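Local coordinates for protein Rbam17540 (Bacillus amyloliquefaciens, PDB 2YOY) that probably catalyses the copper-dependent oxidative cleavage of polysaccharide chains as a lytic polysaccharide monooxygenase, formerly classed as CBM33, at residues 100-105 and 159-164; 90-95 and 140-145. All blocks are in the same frame, centred on the assembly; numbering follows the deposited sequence.

Overall arrangement
The two contacts lie in different sheets of an LPMO beta-sandwich and face each other across its core, their centres about 12 Å apart. Contact 1 pairs strands 100-108 and 154-162; contact 2 pairs strands 86-94 and 141-146. Their segments alternate along the chain, and side chains join them directly: Tyr105 OH lies 2.6 Å from His142 ND1 and Trp103 NE1 lies 2.9 Å from Tyr94 OH, both probable hydrogen bonds, while the rings of Trp103 and His142 meet with their planes at about 55°. The copper(I) ion, bound by His1 and His98, sits about 5 Å from the side chain of Trp160 in contact 1 and about 8 Å from that of Tyr94 in contact 2.

Contact 1: 100-105 and 159-164; sequences TSKWHY and VWDVAD. With EDO (1,2-ethanediol), chain E.
The His104 imidazole is held on both faces and at one edge: Val159 CB lies 3.7 Å from the ring centroid in a CH-pi contact, Lys102 CE rests over the opposite face, and Asp161 OD1 meets NE2 in the ring plane. The hydrogen bond from His104 NE2 to Asp161 OD1 is 2.9 Å long and nearly straight (172°), although the nitrogen approaches from above the carboxylate plane. Since ND1 binds Tyr106, both ring nitrogens are engaged, which fixes the ring's rotation; an alanine here would probably cost Asp161 OD1 this N-H donor and open a gap between Val159 and Lys102. On the other side of the sheet, the five-membered rings of Trp103 and Trp160 are nearly parallel (19°) but slid apart, and Thr100 CG2 lies over the Trp103 ring. Strands 102-105 and 159-162 run antiparallel in a sheet of the LPMO beta-sandwich, and His104 and Val159 form a hydrogen-bonded pair between them. With CG swung away from the backbone N (chi1 167°), the Trp160 indole lies alongside Trp103 and its NE1 donates a hydrogen bond to Thr100 OG1 at 2.9 Å, near the indole plane. The same hydroxyl bonds to the backbone carbonyl of His98, a copper ligand.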
ATOM      1  N   THR A 100      -5.605 -15.414   6.735  1.00 15.89           N
ATOM      2  CA  THR A 100      -4.444 -14.509   6.780  1.00 15.23           C
ATOM      3  C   THR A 100      -3.332 -15.044   7.645  1.00 12.40           C
ATOM      4  O   THR A 100      -3.568 -15.493   8.767  1.00 14.73           O
ATOM      5  CB  THR A 100      -4.903 -13.123   7.294  1.00 10.63           C
ATOM      6  OG1 THR A 100      -5.885 -12.602   6.393  1.00 10.72           O
ATOM      7  CG2 THR A 100      -3.715 -12.143   7.456  1.00  8.10           C
ATOM      8  N   SER A 101      -2.088 -14.965   7.141  1.00  8.78           N
ATOM      9  CA  SER A 101      -0.919 -15.355   7.906  1.00 12.92           C
ATOM     10  C   SER A 101      -0.281 -14.175   8.635  1.00 18.27           C
ATOM     11  O   SER A 101       0.135 -14.305   9.775  1.00 13.62           O
ATOM     12  CB  SER A 101       0.108 -16.067   7.036  1.00 24.00           C
ATOM     13  OG  SER A 101       0.448 -15.273   5.940  1.00 26.36           O
ATOM     14  N   LYS A 102      -0.192 -13.023   7.977  1.00 13.84           N
ATOM     15  CA  LYS A 102       0.359 -11.829   8.643  1.00 11.92           C
ATOM     16  C   LYS A 102       0.110 -10.587   7.824  1.00 11.81           C
ATOM     17  O   LYS A 102      -0.185 -10.649   6.630  1.00 13.52           O
ATOM     18  CB  LYS A 102       1.870 -11.944   8.920  1.00 11.83           C
ATOM     19  CG  LYS A 102       2.758 -11.902   7.690  1.00 15.21           C
ATOM     20  CD  LYS A 102       4.230 -11.936   8.063  1.00 11.71           C
ATOM     21  CE  LYS A 102       5.095 -11.743   6.852  1.00 29.20           C
ATOM     22  NZ  LYS A 102       6.539 -11.740   7.188  1.00 29.63           N
ATOM     23  N   TRP A 103       0.226  -9.447   8.489  1.00 10.27           N
ATOM     24  CA  TRP A 103       0.415  -8.189   7.830  1.00  9.33           C
ATOM     25  C   TRP A 103       1.741  -7.589   8.279  1.00 11.99           C
ATOM     26  O   TRP A 103       2.269  -7.880   9.361  1.00 10.06           O
ATOM     27  CB  TRP A 103      -0.681  -7.187   8.153  1.00 14.16           C
ATOM     28  CG  TRP A 103      -2.095  -7.553   7.844  1.00 10.00           C
ATOM     29  CD1 TRP A 103      -2.855  -7.079   6.793  1.00  7.97           C
ATOM     30  CD2 TRP A 103      -2.999  -8.327   8.663  1.00  9.75           C
ATOM     31  NE1 TRP A 103      -4.150  -7.527   6.903  1.00  9.76           N
ATOM     32  CE2 TRP A 103      -4.268  -8.297   8.030  1.00 10.66           C
ATOM     33  CE3 TRP A 103      -2.862  -9.010   9.866  1.00 10.28           C
ATOM     34  CZ2 TRP A 103      -5.411  -8.941   8.582  1.00 12.62           C
ATOM     35  CZ3 TRP A 103      -3.998  -9.678  10.401  1.00 11.41           C
ATOM     36  CH2 TRP A 103      -5.230  -9.640   9.748  1.00 12.45           C
ATOM     37  N   HIS A 104       2.330  -6.828   7.383  1.00  9.68           N
ATOM     38  CA  HIS A 104       3.648  -6.209   7.628  1.00  8.45           C
ATOM     39  C   HIS A 104       3.740  -4.845   6.976  1.00  7.11           C
ATOM     40  O   HIS A 104       3.237  -4.623   5.862  1.00  8.48           O
ATOM     41  CB  HIS A 104       4.823  -7.167   7.301  1.00 13.82           C
ATOM     42  CG  HIS A 104       4.676  -7.951   6.028  1.00 10.54           C
ATOM     43  ND1 HIS A 104       5.702  -8.050   5.114  1.00 12.27           N
ATOM     44  CD2 HIS A 104       3.661  -8.715   5.536  1.00  7.20           C
ATOM     45  CE1 HIS A 104       5.310  -8.790   4.089  1.00 10.69           C
ATOM     46  NE2 HIS A 104       4.087  -9.229   4.338  1.00 14.45           N
ATOM     47  N   TYR A 105       4.332  -3.902   7.709  1.00  6.57           N
ATOM     48  CA  TYR A 105       4.344  -2.484   7.365  1.00  6.85           C
ATOM     49  C   TYR A 105       5.776  -1.960   7.326  1.00  7.45           C
ATOM     50  O   TYR A 105       6.590  -2.293   8.193  1.00  8.50           O
ATOM     51  CB  TYR A 105       3.555  -1.679   8.417  1.00  8.36           C
ATOM     52  CG  TYR A 105       2.035  -1.953   8.404  1.00  6.17           C
ATOM     53  CD1 TYR A 105       1.501  -2.984   9.121  1.00  3.86           C
ATOM     54  CD2 TYR A 105       1.171  -1.176   7.650  1.00 11.87           C
ATOM     55  CE1 TYR A 105       0.168  -3.249   9.117  1.00  7.21           C
ATOM     56  CE2 TYR A 105      -0.218  -1.448   7.610  1.00 10.81           C
ATOM     57  CZ  TYR A 105      -0.687  -2.510   8.336  1.00 12.60           C
ATOM     58  OH  TYR A 105      -2.013  -2.799   8.402  1.00 10.47           O
ATOM     59  N   VAL A 159       1.498  -4.512   3.702  1.00  9.78           N
ATOM     60  CA  VAL A 159       1.422  -5.776   3.005  1.00 11.84           C
ATOM     61  C   VAL A 159       0.536  -6.783   3.777  1.00  5.59           C
ATOM     62  O   VAL A 159       0.723  -7.002   4.961  1.00  8.50           O
ATOM     63  CB  VAL A 159       2.820  -6.344   2.753  1.00  6.50           C
ATOM     64  CG1 VAL A 159       2.730  -7.578   1.851  1.00 10.16           C
ATOM     65  CG2 VAL A 159       3.762  -5.317   2.092  1.00  7.63           C
ATOM     66  N   TRP A 160      -0.400  -7.414   3.073  1.00  8.63           N
ATOM     67  CA  TRP A 160      -1.296  -8.376   3.630  1.00 12.66           C
ATOM     68  C   TRP A 160      -0.987  -9.725   2.956  1.00 13.17           C
ATOM     69  O   TRP A 160      -1.192  -9.870   1.747  1.00 10.75           O
ATOM     70  CB  TRP A 160      -2.725  -7.924   3.368  1.00  8.26           C
ATOM     71  CG  TRP A 160      -3.800  -8.977   3.617  1.00 12.33           C
ATOM     72  CD1 TRP A 160      -3.769  -9.953   4.555  1.00 11.31           C
ATOM     73  CD2 TRP A 160      -5.030  -9.150   2.887  1.00  9.24           C
ATOM     74  NE1 TRP A 160      -4.898 -10.707   4.474  1.00 11.09           N
ATOM     75  CE2 TRP A 160      -5.688 -10.244   3.458  1.00  6.86           C
ATOM     76  CE3 TRP A 160      -5.632  -8.475   1.818  1.00  8.30           C
ATOM     77  CZ2 TRP A 160      -6.930 -10.707   2.988  1.00 10.37           C
ATOM     78  CZ3 TRP A 160      -6.852  -8.922   1.339  1.00 13.97           C
ATOM     79  CH2 TRP A 160      -7.502 -10.033   1.952  1.00 13.49           C
ATOM     80  N   ASP A 161      -0.475 -10.675   3.730  1.00  9.00           N
ATOM     81  CA  ASP A 161      -0.185 -12.032   3.224  1.00 11.17           C
ATOM     82  C   ASP A 161      -1.368 -12.964   3.431  1.00 13.06           C
ATOM     83  O   ASP A 161      -1.843 -13.118   4.561  1.00 11.04           O
ATOM     84  CB  ASP A 161       0.998 -12.642   3.980  1.00 12.25           C
ATOM     85  CG  ASP A 161       2.341 -12.075   3.564  1.00 13.86           C
ATOM     86  OD1 ASP A 161       2.407 -11.043   2.821  1.00 12.49           O
ATOM     87  OD2 ASP A 161       3.372 -12.640   4.064  1.00 17.58           O
ATOM     88  N   VAL A 162      -1.786 -13.627   2.359  1.00 11.66           N
ATOM     89  CA  VAL A 162      -2.886 -14.628   2.414  1.00 10.74           C
ATOM     90  C   VAL A 162      -2.287 -15.974   2.830  1.00 11.87           C
ATOM     91  O   VAL A 162      -1.226 -16.410   2.334  1.00 16.58           O
ATOM     92  CB  VAL A 162      -3.604 -14.723   1.043  1.00 11.51           C
ATOM     93  CG1 VAL A 162      -4.696 -15.793   1.069  1.00 15.46           C
ATOM     94  CG2 VAL A 162      -4.185 -13.382   0.654  1.00 12.84           C
ATOM     95  N   ALA A 163      -2.930 -16.596   3.804  1.00 13.93           N
ATOM     96  CA  ALA A 163      -2.393 -17.822   4.442  1.00 18.09           C
ATOM     97  C   ALA A 163      -2.335 -19.025   3.479  1.00 14.29           C
ATOM     98  O   ALA A 163      -1.391 -19.841   3.505  1.00 17.71           O
ATOM     99  CB  ALA A 163      -3.288 -18.177   5.595  1.00 17.52           C
ATOM    100  N   ASP A 164      -3.353 -19.137   2.645  1.00 12.90           N
ATOM    101  CA  ASP A 164      -3.598 -20.411   1.904  1.00  9.45           C
ATOM    102  C   ASP A 164      -3.380 -20.292   0.406  1.00 13.75           C
ATOM    103  O   ASP A 164      -3.803 -21.150  -0.357  1.00 15.55           O
ATOM    104  CB  ASP A 164      -5.011 -20.969   2.219  1.00 11.84           C
ATOM    105  CG  ASP A 164      -6.123 -20.082   1.724  1.00 16.06           C
ATOM    106  OD1 ASP A 164      -5.950 -18.842   1.617  1.00 16.42           O
ATOM    107  OD2 ASP A 164      -7.224 -20.618   1.430  1.00 23.67           O
TER
HETATM  108  C1  EDO E1207      -8.292 -18.721  -1.507  1.00 39.43           C
HETATM  109  O1  EDO E1207      -8.678 -19.782  -0.635  1.00 32.39           O
HETATM  110  C2  EDO E1207      -7.855 -17.513  -0.686  1.00 26.94           C
HETATM  111  O2  EDO E1207      -7.988 -17.715   0.730  1.00 24.75           O

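Contact 2: 90-95 and 140-145; sequences FTWHYT and LTHKIF
Thr91 OG1 and Thr141 OG1 share a short 2.6 Å hydrogen bond across a non-hydrogen-bonded antiparallel pair. Each hydroxyl stands beside its own backbone N (chi1 near -60° in both), which brings the two oxygens together while the Thr141 methyl stays close to the Thr91 hydroxyl. Next to them the backbones of Phe90 and His142 exchange two bonds, with Phe90 N 2.9 Å from His142 O in one of them. Beyond the threonines, Trp92 N donates to Leu140 O over 3.0 Å in a nearly straight bond (170°). Leu140 O also accepts from a water 2.9 Å away, and this water in turn takes a 2.6 Å hydrogen bond from Tyr94 OH, which itself accepts from Trp103 NE1 of the other sheet.

Strand 86-94 is the middle one of a three-stranded antiparallel sheet, flanked by 2-6 and 141-146, that forms one layer of the LPMO beta-sandwich. On the side facing the core, the Trp92 indole and the His142 imidazole meet rim to rim, their planes at 54°. Trp92 NE1 and His142 ND1 are both hydrogen-bonded to Tyr105 OH of the other sheet, so a single phenol oxygen links the two rings. Farther along, the Phe90 ring crosses the Ile144 side chain at about a right angle, Phe90 CE1 lying 3.7 Å from Ile144 CB. At the opposite end from Phe90, Leu140 CD2 touches the edge of the Tyr94 ring, 3.9 Å from Tyr94 CD2.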
ATOM      1  N   PHE A  90      -4.082   1.561  11.181  1.00  9.27           N
ATOM      2  CA  PHE A  90      -4.191   1.227   9.750  1.00 10.46           C
ATOM      3  C   PHE A  90      -5.347   0.253   9.651  1.00  9.30           C
ATOM      4  O   PHE A  90      -5.269  -0.860  10.164  1.00 12.61           O
ATOM      5  CB  PHE A  90      -2.873   0.617   9.222  1.00 11.48           C
ATOM      6  CG  PHE A  90      -1.761   1.573   9.272  1.00  6.29           C
ATOM      7  CD1 PHE A  90      -1.084   1.838  10.462  1.00 12.54           C
ATOM      8  CD2 PHE A  90      -1.391   2.308   8.118  1.00  8.22           C
ATOM      9  CE1 PHE A  90      -0.081   2.794  10.506  1.00 14.64           C
ATOM     10  CE2 PHE A  90      -0.378   3.273   8.179  1.00 10.44           C
ATOM     11  CZ  PHE A  90       0.283   3.512   9.366  1.00 14.91           C
ATOM     12  N   THR A  91      -6.438   0.707   9.029  1.00 10.77           N
ATOM     13  CA  THR A  91      -7.649  -0.091   8.876  1.00  9.61           C
ATOM     14  C   THR A  91      -7.882  -0.516   7.442  1.00 11.97           C
ATOM     15  O   THR A  91      -7.937   0.329   6.538  1.00 10.16           O
ATOM     16  CB  THR A  91      -8.874   0.709   9.336  1.00 11.50           C
ATOM     17  OG1 THR A  91      -8.712   1.006  10.729  1.00 14.17           O
ATOM     18  CG2 THR A  91     -10.116  -0.103   9.154  1.00 15.15           C
ATOM     19  N   TRP A  92      -8.006  -1.824   7.254  1.00 12.53           N
ATOM     20  CA  TRP A  92      -8.297  -2.427   5.948  1.00 11.22           C
ATOM     21  C   TRP A  92      -9.791  -2.559   5.744  1.00 13.20           C
ATOM     22  O   TRP A  92     -10.537  -2.827   6.703  1.00 11.86           O
ATOM     23  CB  TRP A  92      -7.632  -3.805   5.846  1.00 10.04           C
ATOM     24  CG  TRP A  92      -6.107  -3.759   5.748  1.00  5.17           C
ATOM     25  CD1 TRP A  92      -5.237  -3.510   6.756  1.00  9.05           C
ATOM     26  CD2 TRP A  92      -5.306  -4.014   4.583  1.00  6.57           C
ATOM     27  NE1 TRP A  92      -3.931  -3.593   6.289  1.00  9.94           N
ATOM     28  CE2 TRP A  92      -3.948  -3.909   4.967  1.00  9.41           C
ATOM     29  CE3 TRP A  92      -5.601  -4.297   3.260  1.00  9.46           C
ATOM     30  CZ2 TRP A  92      -2.880  -4.064   4.056  1.00 11.00           C
ATOM     31  CZ3 TRP A  92      -4.522  -4.470   2.355  1.00 11.77           C
ATOM     32  CH2 TRP A  92      -3.200  -4.376   2.766  1.00 11.44           C
ATOM     33  N   HIS A  93     -10.238  -2.336   4.510  1.00 10.93           N
ATOM     34  CA  HIS A  93     -11.575  -2.702   4.052  1.00 10.26           C
ATOM     35  C   HIS A  93     -11.403  -3.903   3.107  1.00 16.12           C
ATOM     36  O   HIS A  93     -10.557  -3.866   2.192  1.00 13.27           O
ATOM     37  CB  HIS A  93     -12.204  -1.562   3.286  1.00 13.96           C
ATOM     38  CG  HIS A  93     -13.517  -1.907   2.649  1.00 14.49           C
ATOM     39  ND1 HIS A  93     -14.686  -2.031   3.365  1.00 34.01           N
ATOM     40  CD2 HIS A  93     -13.830  -2.195   1.370  1.00 16.72           C
ATOM     41  CE1 HIS A  93     -15.666  -2.367   2.548  1.00 37.69           C
ATOM     42  NE2 HIS A  93     -15.174  -2.463   1.329  1.00 38.91           N
ATOM     43  N   TYR A  94     -12.135  -4.968   3.386  1.00 10.90           N
ATOM     44  CA  TYR A  94     -12.067  -6.220   2.631  1.00  4.74           C
ATOM     45  C   TYR A  94     -13.321  -6.422   1.782  1.00 18.52           C
ATOM     46  O   TYR A  94     -14.449  -6.313   2.286  1.00 14.57           O
ATOM     47  CB  TYR A  94     -11.835  -7.412   3.556  1.00  9.56           C
ATOM     48  CG  TYR A  94     -10.534  -7.332   4.285  1.00 11.31           C
ATOM     49  CD1 TYR A  94      -9.343  -7.557   3.608  1.00 10.60           C
ATOM     50  CD2 TYR A  94     -10.470  -6.994   5.627  1.00  9.74           C
ATOM     51  CE1 TYR A  94      -8.152  -7.458   4.256  1.00 11.88           C
ATOM     52  CE2 TYR A  94      -9.269  -6.899   6.297  1.00 15.79           C
ATOM     53  CZ  TYR A  94      -8.112  -7.112   5.594  1.00 16.35           C
ATOM     54  OH  TYR A  94      -6.915  -7.006   6.236  1.00  9.51           O
ATOM     55  N   THR A  95     -13.134  -6.652   0.486  1.00 15.44           N
ATOM     56  CA  THR A  95     -14.224  -7.215  -0.331  1.00 23.28           C
ATOM     57  C   THR A  95     -14.232  -8.759  -0.257  1.00 21.61           C
ATOM     58  O   THR A  95     -15.258  -9.395  -0.462  1.00 19.53           O
ATOM     59  CB  THR A  95     -14.118  -6.762  -1.781  1.00 21.04           C
ATOM     60  OG1 THR A  95     -12.907  -7.272  -2.353  1.00 18.62           O
ATOM     61  CG2 THR A  95     -14.129  -5.248  -1.850  1.00 21.01           C
ATOM     62  N   LEU A 140      -9.236  -6.179  11.847  1.00 13.02           N
ATOM     63  CA  LEU A 140      -9.383  -5.128  10.816  1.00 13.39           C
ATOM     64  C   LEU A 140      -8.360  -4.002  10.860  1.00 16.81           C
ATOM     65  O   LEU A 140      -7.946  -3.479   9.803  1.00 12.49           O
ATOM     66  CB  LEU A 140     -10.770  -4.485  10.915  1.00 18.44           C
ATOM     67  CG  LEU A 140     -11.908  -5.375  10.422  1.00 23.34           C
ATOM     68  CD1 LEU A 140     -13.230  -4.844  10.961  1.00 21.02           C
ATOM     69  CD2 LEU A 140     -11.936  -5.479   8.907  1.00 23.22           C
ATOM     70  N   THR A 141      -7.960  -3.634  12.068  1.00 14.19           N
ATOM     71  CA  THR A 141      -7.190  -2.403  12.327  1.00 15.91           C
ATOM     72  C   THR A 141      -5.940  -2.724  13.128  1.00 11.10           C
ATOM     73  O   THR A 141      -6.019  -3.428  14.128  1.00 14.19           O
ATOM     74  CB  THR A 141      -8.061  -1.418  13.131  1.00 11.92           C
ATOM     75  OG1 THR A 141      -9.186  -1.025  12.347  1.00 14.59           O
ATOM     76  CG2 THR A 141      -7.295  -0.157  13.533  1.00 13.83           C
ATOM     77  N   HIS A 142      -4.776  -2.240  12.664  1.00  7.38           N
ATOM     78  CA  HIS A 142      -3.505  -2.515  13.267  1.00  5.25           C
ATOM     79  C   HIS A 142      -2.871  -1.248  13.817  1.00  8.23           C
ATOM     80  O   HIS A 142      -2.916  -0.204  13.174  1.00 13.82           O
ATOM     81  CB  HIS A 142      -2.573  -3.100  12.196  1.00 12.53           C
ATOM     82  CG  HIS A 142      -3.187  -4.255  11.484  1.00 15.69           C
ATOM     83  ND1 HIS A 142      -3.146  -4.390  10.121  1.00 13.68           N
ATOM     84  CD2 HIS A 142      -3.959  -5.269  11.940  1.00 18.20           C
ATOM     85  CE1 HIS A 142      -3.811  -5.466   9.764  1.00  9.53           C
ATOM     86  NE2 HIS A 142      -4.336  -6.009  10.845  1.00 17.21           N
ATOM     87  N   LYS A 143      -2.231  -1.367  14.973  1.00  9.29           N
ATOM     88  CA  LYS A 143      -1.533  -0.233  15.622  1.00  8.59           C
ATOM     89  C   LYS A 143      -0.080  -0.406  15.366  1.00 15.26           C
ATOM     90  O   LYS A 143       0.507  -1.356  15.823  1.00 10.52           O
ATOM     91  CB  LYS A 143      -1.771  -0.304  17.120  1.00 18.35           C
ATOM     92  CG  LYS A 143      -1.219   0.863  17.916  1.00 23.56           C
ATOM     93  CD  LYS A 143      -1.547   0.634  19.384  1.00 43.32           C
ATOM     94  CE  LYS A 143      -0.887   1.644  20.297  1.00 34.32           C
ATOM     95  NZ  LYS A 143      -0.864   1.096  21.669  1.00 38.14           N
ATOM     96  N   ILE A 144       0.457   0.514  14.577  1.00  7.88           N
ATOM     97  CA  ILE A 144       1.810   0.481  14.098  1.00 10.50           C
ATOM     98  C   ILE A 144       2.496   1.798  14.503  1.00 13.92           C
ATOM     99  O   ILE A 144       1.935   2.918  14.344  1.00 11.37           O
ATOM    100  CB  ILE A 144       1.794   0.325  12.594  1.00  8.77           C
ATOM    101  CG1 ILE A 144       1.103  -0.976  12.133  1.00 11.17           C
ATOM    102  CG2 ILE A 144       3.200   0.366  11.997  1.00  9.21           C
ATOM    103  CD1 ILE A 144       1.806  -2.275  12.484  1.00  6.25           C
ATOM    104  N   PHE A 145       3.736   1.661  14.967  1.00  9.46           N
ATOM    105  CA  PHE A 145       4.515   2.821  15.329  1.00  6.73           C
ATOM    106  C   PHE A 145       5.236   3.396  14.120  1.00 18.30           C
ATOM    107  O   PHE A 145       6.043   2.747  13.519  1.00 13.17           O
ATOM    108  CB  PHE A 145       5.482   2.484  16.467  1.00  5.06           C
ATOM    109  CG  PHE A 145       6.053   3.718  17.124  1.00  5.00           C
ATOM    110  CD1 PHE A 145       5.400   4.347  18.140  1.00  9.76           C
ATOM    111  CD2 PHE A 145       7.263   4.237  16.676  1.00 12.67           C
ATOM    112  CE1 PHE A 145       5.946   5.497  18.730  1.00 13.96           C
ATOM    113  CE2 PHE A 145       7.835   5.381  17.278  1.00 15.40           C
ATOM    114  CZ  PHE A 145       7.176   5.978  18.319  1.00 16.08           C
TER
HETATM  115  O   HOH W   1      -6.856  -5.900   8.581  1.00 13.16           O